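DNA sulfur modification protein DndE (Escherichia coli, PDB 4LRV) probably binds DNA as part of the machinery that installs phosphorothioate sulfur in the DNA backbone, and assembles here from eight copies. Local coordinates at residues T13-Q16 and L17-K21; A35-R38 and S39-S42; L76-K79 and M80-Q84. All blocks are in the same frame, centred on the assembly; numbering follows the deposited sequence.

Contact 1 of 3, residues T13-Q16 and L17-K21; sequences TEDQ and LKKLK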
loop_
_atom_site.group_PDB
_atom_site.type_symbol
_atom_site.label_atom_id
_atom_site.label_comp_id
_atom_site.label_asym_id
_atom_site.label_seq_id
_atom_site.Cartn_x
_atom_site.Cartn_y
_atom_site.Cartn_z
ATOM N N THR A 13 3.644 1.015 26.437
ATOM C CA THR A 13 3.477 1.529 25.074
ATOM C C THR A 13 3.090 0.464 24.044
ATOM O O THR A 13 2.177 0.685 23.255
ATOM C CB THR A 13 4.747 2.248 24.592
ATOM O OG1 THR A 13 4.933 3.433 25.369
ATOM C CG2 THR A 13 4.651 2.621 23.092
ATOM N N GLU A 14 3.793 -0.672 24.043
ATOM C CA GLU A 14 3.521 -1.743 23.086
ATOM C C GLU A 14 2.055 -2.140 23.147
ATOM O O GLU A 14 1.395 -2.279 22.115
ATOM C CB GLU A 14 4.402 -2.968 23.335
ATOM C CG GLU A 14 5.621 -3.054 22.419
ATOM C CD GLU A 14 6.327 -4.420 22.468
ATOM O OE1 GLU A 14 5.959 -5.264 23.324
ATOM O OE2 GLU A 14 7.244 -4.648 21.632
ATOM N N ASP A 15 1.558 -2.301 24.372
ATOM C CA ASP A 15 0.181 -2.686 24.612
ATOM C C ASP A 15 -0.830 -1.697 24.027
ATOM O O ASP A 15 -1.848 -2.105 23.475
ATOM C CB ASP A 15 -0.045 -2.882 26.113
ATOM C CG ASP A 15 -1.396 -3.461 26.415
ATOM O OD1 ASP A 15 -1.961 -4.181 25.550
ATOM O OD2 ASP A 15 -1.899 -3.189 27.525
ATOM N N GLN A 16 -0.544 -0.402 24.133
ATOM C CA GLN A 16 -1.403 0.615 23.517
ATOM C C GLN A 16 -1.292 0.619 21.996
ATOM O O GLN A 16 -2.272 0.861 21.303
ATOM C CB GLN A 16 -1.090 2.001 24.051
ATOM C CG GLN A 16 -1.340 2.193 25.536
ATOM C CD GLN A 16 -0.884 3.556 25.985
ATOM O OE1 GLN A 16 0.239 3.722 26.480
ATOM N NE2 GLN A 16 -1.733 4.557 25.775
ATOM N N LEU A 17 -0.107 0.342 21.470
ATOM C CA LEU A 17 0.044 0.194 20.022
ATOM C C LEU A 17 -0.814 -0.954 19.494
ATOM O O LEU A 17 -1.461 -0.816 18.454
ATOM C CB LEU A 17 1.513 0.010 19.627
ATOM C CG LEU A 17 2.425 1.199 19.948
ATOM C CD1 LEU A 17 3.885 0.804 19.807
ATOM C CD2 LEU A 17 2.113 2.384 19.060
ATOM N N LYS A 18 -0.839 -2.064 20.234
ATOM C CA LYS A 18 -1.610 -3.249 19.879
ATOM C C LYS A 18 -3.113 -2.964 19.789
ATOM O O LYS A 18 -3.799 -3.504 18.921
ATOM C CB LYS A 18 -1.356 -4.371 20.897
ATOM C CG LYS A 18 -2.293 -5.578 20.738
ATOM C CD LYS A 18 -2.388 -6.432 21.988
ATOM C CE LYS A 18 -3.601 -7.354 21.907
ATOM N NZ LYS A 18 -3.763 -8.197 23.135
ATOM N N LYS A 19 -3.614 -2.125 20.696
ATOM C CA LYS A 19 -5.046 -1.842 20.797
ATOM C C LYS A 19 -5.485 -0.925 19.686
ATOM O O LYS A 19 -6.563 -1.093 19.143
ATOM C CB LYS A 19 -5.397 -1.223 22.144
ATOM C CG LYS A 19 -5.258 -2.185 23.294
ATOM C CD LYS A 19 -5.435 -1.477 24.621
ATOM C CE LYS A 19 -4.881 -2.320 25.743
ATOM N NZ LYS A 19 -5.820 -2.368 26.886
ATOM N N LEU A 20 -4.641 0.046 19.360
ATOM C CA LEU A 20 -4.883 0.913 18.219
ATOM C C LEU A 20 -4.990 0.069 16.954
ATOM O O LEU A 20 -5.874 0.282 16.138
ATOM C CB LEU A 20 -3.763 1.943 18.074
ATOM C CG LEU A 20 -3.872 2.865 16.856
ATOM C CD1 LEU A 20 -5.108 3.749 16.990
ATOM C CD2 LEU A 20 -2.607 3.694 16.671
ATOM N N LYS A 21 -4.096 -0.903 16.804
ATOM C CA LYS A 21 -4.212 -1.833 15.694
ATOM C C LYS A 21 -5.548 -2.583 15.730
ATOM O O LYS A 21 -6.124 -2.874 14.689
ATOM C CB LYS A 21 -3.076 -2.845 15.691
ATOM C CG LYS A 21 -3.341 -3.945 14.705
ATOM C CD LYS A 21 -2.182 -4.862 14.523
ATOM C CE LYS A 21 -2.280 -5.520 13.143
ATOM N NZ LYS A 21 -1.044 -6.308 12.867
#
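Thr-13 and Leu-17 stand one turn apart in the N-terminal half of an amphipathic alpha-helix, residues 11-23, and lie side by side on its buried flank. The main chain carries the regular i to i+4 ladder of that helix. Leu-17 N bonds to Thr-13 O at 2.9 Å with an N-H...O angle of 160°, and Lys-18 N bonds to Glu-14 O. The next bond, from Lys-19 N to Asp-15 O, is longer and more bent at 3.3 Å and 139°, and Lys-19 N also makes a weak bond to Gln-16 O, whose main partner is Leu-20 N.

Thr-13, Leu-17 and Leu-20 make the apolar flank. With Thr-13 OG1 beside the backbone N (chi1 -67°), CG2 is anti to that N, which sets the methyl 3.8 Å from Leu-17 CD1 while OG1 bonds to Ser-10. Val-98 of helix 87-103 covers Thr-13, Ile-102 of the same helix packs on Leu-17 and Leu-20, and Ala-31 of helix 28-40 touches both leucines.

The charged side chains leave the helix in several directions. Glu-14 turns away from the neighbouring turn, and its two carboxylate oxygens accept from the backbone N atoms of Thr-58 and Leu-59, so the acid ties the helix to that loop. Lys-18 runs out fully extended to the carbonyl of Gly-22 of a second subunit, and Lys-21 likewise bonds to Gly-25 of that subunit. Asp-15 and Lys-19 are paired only loosely: the carboxylate meets the methylene end of the lysine, with Asp-15 OD1 3.5 Å from Lys-19 CE, while Asp-15 OD2 stays 4.1 Å from Lys-19 NZ, too far apart for a salt bridge.

Contact 2 of 3, residues A35-R38 and S39-S42; sequences AFFR and SVES
Helix 28-40 runs out here: Ser-39 N and Val-40 N still bond to Ala-35 O and Phe-36 O at 2.9 Å each, whereas Glu-41 N, in the first residue to leave helical angles, approaches Phe-37 O from 41° above the carbonyl plane at 3.2 Å.

Val-40 meets the Phe-36 ring across this last turn. Its CG2 lies over one face, 4.2 Å from the ring centroid and 22° off the normal, a CH-pi contact displaced toward CZ. Phe-36 can offer that face because its CG is anti to the backbone N (chi1 -176°), which swings the ring outward with some lean toward the C-terminal end, where Val-40 CG2 meets it. The other methyl, Val-40 CG1, approaches the Phe-37 ring more loosely. Past the helix end, Ser-39 O takes two donors from one residue, Ser-42 N at 3.0 Å and Ser-42 OG at 2.6 Å, which closes the turn. The polar ends of Ser-39 and Arg-38 are engaged elsewhere: the hydroxyl with Asp-100, the guanidinium through NH1 with Gly-101 O.

Ala-35 rests on Val-98 and Ile-102 of helix 87-103, and the Phe-36 ring meets Trp-94 and His-97 there. Thr-74 of helix 71-81 touches both phenylalanines, while Val-40 also reaches Leu-76 of a neighbouring subunit, so this helix end lies between two helices of its own chain and a subunit interface.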
loop_
_atom_site.group_PDB
_atom_site.type_symbol
_atom_site.label_atom_id
_atom_site.label_comp_id
_atom_site.label_asym_id
_atom_site.label_seq_id
_atom_site.Cartn_x
_atom_site.Cartn_y
_atom_site.Cartn_z
ATOM N N ALA A 35 2.619 8.382 16.372
ATOM C CA ALA A 35 2.641 8.806 17.765
ATOM C C ALA A 35 3.823 9.751 18.019
ATOM O O ALA A 35 3.637 10.845 18.540
ATOM C CB ALA A 35 2.702 7.605 18.666
ATOM N N PHE A 36 5.030 9.345 17.620
ATOM C CA PHE A 36 6.209 10.202 17.739
ATOM C C PHE A 36 5.952 11.620 17.223
ATOM O O PHE A 36 6.214 12.595 17.929
ATOM C CB PHE A 36 7.428 9.591 17.026
ATOM C CG PHE A 36 8.698 10.390 17.199
ATOM C CD1 PHE A 36 9.414 10.332 18.383
ATOM C CD2 PHE A 36 9.170 11.208 16.176
ATOM C CE1 PHE A 36 10.577 11.073 18.554
ATOM C CE2 PHE A 36 10.342 11.957 16.336
ATOM C CZ PHE A 36 11.041 11.886 17.532
ATOM N N PHE A 37 5.444 11.732 15.995
ATOM C CA PHE A 37 5.257 13.057 15.389
ATOM C C PHE A 37 4.096 13.868 15.964
ATOM O O PHE A 37 4.144 15.092 15.942
ATOM C CB PHE A 37 5.195 12.994 13.861
ATOM C CG PHE A 37 6.515 12.679 13.221
ATOM C CD1 PHE A 37 7.612 13.508 13.423
ATOM C CD2 PHE A 37 6.669 11.545 12.438
ATOM C CE1 PHE A 37 8.841 13.217 12.861
ATOM C CE2 PHE A 37 7.894 11.240 11.863
ATOM C CZ PHE A 37 8.988 12.082 12.072
ATOM N N ARG A 38 3.065 13.213 16.490
ATOM C CA ARG A 38 1.990 13.986 17.078
ATOM C C ARG A 38 2.434 14.471 18.458
ATOM O O ARG A 38 2.010 15.512 18.941
ATOM C CB ARG A 38 0.649 13.222 17.082
ATOM C CG ARG A 38 0.299 12.456 18.346
ATOM C CD ARG A 38 -1.203 12.156 18.403
ATOM N NE ARG A 38 -1.663 11.353 17.268
ATOM C CZ ARG A 38 -1.822 10.026 17.285
ATOM N NH1 ARG A 38 -1.555 9.320 18.381
ATOM N NH2 ARG A 38 -2.245 9.393 16.191
ATOM N N SER A 39 3.334 13.721 19.066
ATOM C CA SER A 39 3.910 14.113 20.332
ATOM C C SER A 39 4.875 15.288 20.151
ATOM O O SER A 39 4.820 16.296 20.858
ATOM C CB SER A 39 4.639 12.925 20.923
ATOM O OG SER A 39 5.147 13.249 22.183
ATOM N N VAL A 40 5.751 15.150 19.175
ATOM C CA VAL A 40 6.832 16.095 18.948
ATOM C C VAL A 40 6.365 17.473 18.422
ATOM O O VAL A 40 7.049 18.473 18.627
ATOM C CB VAL A 40 7.902 15.408 18.081
ATOM C CG1 VAL A 40 8.298 16.211 16.866
ATOM C CG2 VAL A 40 9.073 14.955 18.944
ATOM N N GLU A 41 5.199 17.531 17.774
ATOM C CA GLU A 41 4.610 18.822 17.393
ATOM C C GLU A 41 3.755 19.464 18.497
ATOM O O GLU A 41 3.060 20.436 18.248
ATOM C CB GLU A 41 3.819 18.719 16.080
ATOM C CG GLU A 41 2.457 18.008 16.173
ATOM C CD GLU A 41 1.794 17.828 14.801
ATOM O OE1 GLU A 41 2.181 18.535 13.845
ATOM O OE2 GLU A 41 0.895 16.969 14.664
ATOM N N SER A 42 3.828 18.929 19.712
ATOM C CA SER A 42 3.128 19.499 20.860
ATOM C C SER A 42 4.113 19.993 21.925
ATOM O O SER A 42 5.250 20.331 21.617
ATOM C CB SER A 42 2.138 18.487 21.454
ATOM O OG SER A 42 2.812 17.373 22.032
#

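Contact 3 of 3, residues L76-K79 and M80-Q84; sequences LVLK and MLYPQ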
loop_
_atom_site.group_PDB
_atom_site.type_symbol
_atom_site.label_atom_id
_atom_site.label_comp_id
_atom_site.label_asym_id
_atom_site.label_seq_id
_atom_site.Cartn_x
_atom_site.Cartn_y
_atom_site.Cartn_z
ATOM N N LEU A 76 16.629 13.537 12.671
ATOM C CA LEU A 76 16.944 14.969 12.597
ATOM C C LEU A 76 16.157 15.740 13.648
ATOM O O LEU A 76 16.672 16.651 14.293
ATOM C CB LEU A 76 16.682 15.527 11.193
ATOM C CG LEU A 76 17.257 16.889 10.749
ATOM C CD1 LEU A 76 16.240 17.984 10.817
ATOM C CD2 LEU A 76 18.536 17.293 11.467
ATOM N N VAL A 77 14.905 15.354 13.835
ATOM C CA VAL A 77 14.102 15.923 14.903
ATOM C C VAL A 77 14.739 15.646 16.274
ATOM O O VAL A 77 14.912 16.558 17.083
ATOM C CB VAL A 77 12.667 15.399 14.856
ATOM C CG1 VAL A 77 11.904 15.850 16.092
ATOM C CG2 VAL A 77 11.982 15.889 13.596
ATOM N N LEU A 78 15.106 14.392 16.516
ATOM C CA LEU A 78 15.738 14.014 17.780
ATOM C C LEU A 78 17.048 14.766 18.028
ATOM O O LEU A 78 17.366 15.137 19.162
ATOM C CB LEU A 78 15.967 12.497 17.843
ATOM C CG LEU A 78 14.746 11.689 18.259
ATOM C CD1 LEU A 78 14.991 10.205 18.017
ATOM C CD2 LEU A 78 14.377 11.956 19.727
ATOM N N LYS A 79 17.812 14.989 16.969
ATOM C CA LYS A 79 19.082 15.666 17.125
ATOM C C LYS A 79 18.837 17.119 17.532
ATOM O O LYS A 79 19.502 17.634 18.431
ATOM C CB LYS A 79 19.887 15.571 15.831
ATOM C CG LYS A 79 21.266 16.178 15.894
ATOM C CD LYS A 79 21.887 16.172 14.513
ATOM C CE LYS A 79 23.403 16.109 14.577
ATOM N NZ LYS A 79 23.867 14.861 15.269
HETATM N N MSE A 80 17.865 17.764 16.893
HETATM C CA MSE A 80 17.558 19.168 17.177
HETATM C C MSE A 80 16.877 19.380 18.532
HETATM O O MSE A 80 17.137 20.379 19.204
HETATM C CB MSE A 80 16.712 19.786 16.062
HETATM C CG MSE A 80 17.416 19.844 14.732
HETATM SE SE MSE A 80 16.421 20.829 13.364
HETATM C CE MSE A 80 16.314 22.558 14.256
ATOM N N LEU A 81 15.996 18.460 18.920
ATOM C CA LEU A 81 15.312 18.584 20.203
ATOM C C LEU A 81 16.204 18.177 21.349
ATOM O O LEU A 81 16.025 18.681 22.452
ATOM C CB LEU A 81 14.023 17.759 20.253
ATOM C CG LEU A 81 12.845 18.117 19.347
ATOM C CD1 LEU A 81 11.811 17.018 19.437
ATOM C CD2 LEU A 81 12.244 19.440 19.739
ATOM N N TYR A 82 17.169 17.292 21.082
ATOM C CA TYR A 82 17.990 16.677 22.134
ATOM C C TYR A 82 19.516 16.686 21.868
ATOM O O TYR A 82 20.185 15.650 21.947
ATOM C CB TYR A 82 17.452 15.268 22.440
ATOM C CG TYR A 82 15.991 15.309 22.825
ATOM C CD1 TYR A 82 15.600 15.787 24.074
ATOM C CD2 TYR A 82 14.998 14.932 21.927
ATOM C CE1 TYR A 82 14.262 15.861 24.429
ATOM C CE2 TYR A 82 13.654 15.019 22.268
ATOM C CZ TYR A 82 13.298 15.477 23.523
ATOM O OH TYR A 82 11.980 15.569 23.887
ATOM N N PRO A 83 20.079 17.878 21.605
ATOM C CA PRO A 83 21.474 17.997 21.144
ATOM C C PRO A 83 22.508 17.424 22.113
ATOM O O PRO A 83 23.547 16.885 21.677
ATOM C CB PRO A 83 21.673 19.515 20.972
ATOM C CG PRO A 83 20.586 20.167 21.778
ATOM C CD PRO A 83 19.426 19.193 21.769
ATOM N N GLN A 84 22.215 17.521 23.408
ATOM C CA GLN A 84 23.169 17.113 24.444
ATOM C C GLN A 84 23.044 15.657 24.902
ATOM O O GLN A 84 23.865 15.194 25.689
ATOM C CB GLN A 84 23.100 18.060 25.662
ATOM C CG GLN A 84 23.646 19.465 25.412
ATOM C CD GLN A 84 25.109 19.470 24.979
ATOM O OE1 GLN A 84 25.442 19.938 23.894
ATOM N NE2 GLN A 84 25.986 18.952 25.832
#
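Val-77 and Leu-81 lie side by side in the last turn of helix 71-81, pointing the same way, with Val-77 CG1 3.5 Å from Leu-81 CD1. The valine presents this methyl with CG1 anti to the backbone N (chi1 172°), and the leucine CG, beside its own backbone N, rests over Val-77 O. An alanine in place of Leu-81 would remove this branch and is likely to leave Val-77 CG1 without its neighbour and open a gap beside Val-40 of helix 28-40.

Two further pairs, each also spaced by four residues, cross at an angle. The selenomethionine Met-80 extends from CB to SE and then bends at its last torsion (chi3 60°); the selenium comes to 3.8 Å from Leu-76 CD1, and Met-80 CG passes 3.3 Å from Leu-76 O. Leu-78 CD2 meets the Tyr-82 ring at CD2, 3.8 Å away, while Leu-78 O faces the rim of that ring, close to the ring plane. The same carbonyl accepts Tyr-82 N at 2.9 Å, a bent bond of 131° as the tyrosine leaves helical geometry. Pro-83, with no N-H to give, ends the ladder: Lys-79 O gets no hydrogen bond from its nitrogen.

The tyrosine ring packs on Leu-90 and Ala-93 of helix 87-103, and its hydroxyl bonds to Tyr-46 N. Leu-78 touches Trp-94 of that helix, whereas Leu-76 and Met-80 meet Val-77 and Met-80 of a neighbouring subunit, leaving this turn between the chain's own helices and a helix-to-helix subunit contact.

Overall arrangement
Contacts 2 and 3, with centres 14 Å apart, form one apolar region: Val-40 CG2 touches Leu-81 CD1 at 3.5 Å, joining the ends of helices 28-40 and 71-81, and both contacts border the same neighbouring subunit. Contact 2 is the most buried, centred on one phenylalanine face; contact 3 is partly buried and aliphatic, with a selenomethionine and a tyrosine ring. Contact 1 lies about 26 Å from contact 3 between centres, on the opposite side of the chain's centre. It runs along most of helix 11-23, whereas the others are at helix ends, and is partly buried, with two lysines bonded to a second subunit and an acid within its own chain. All three pack on helix 87-103.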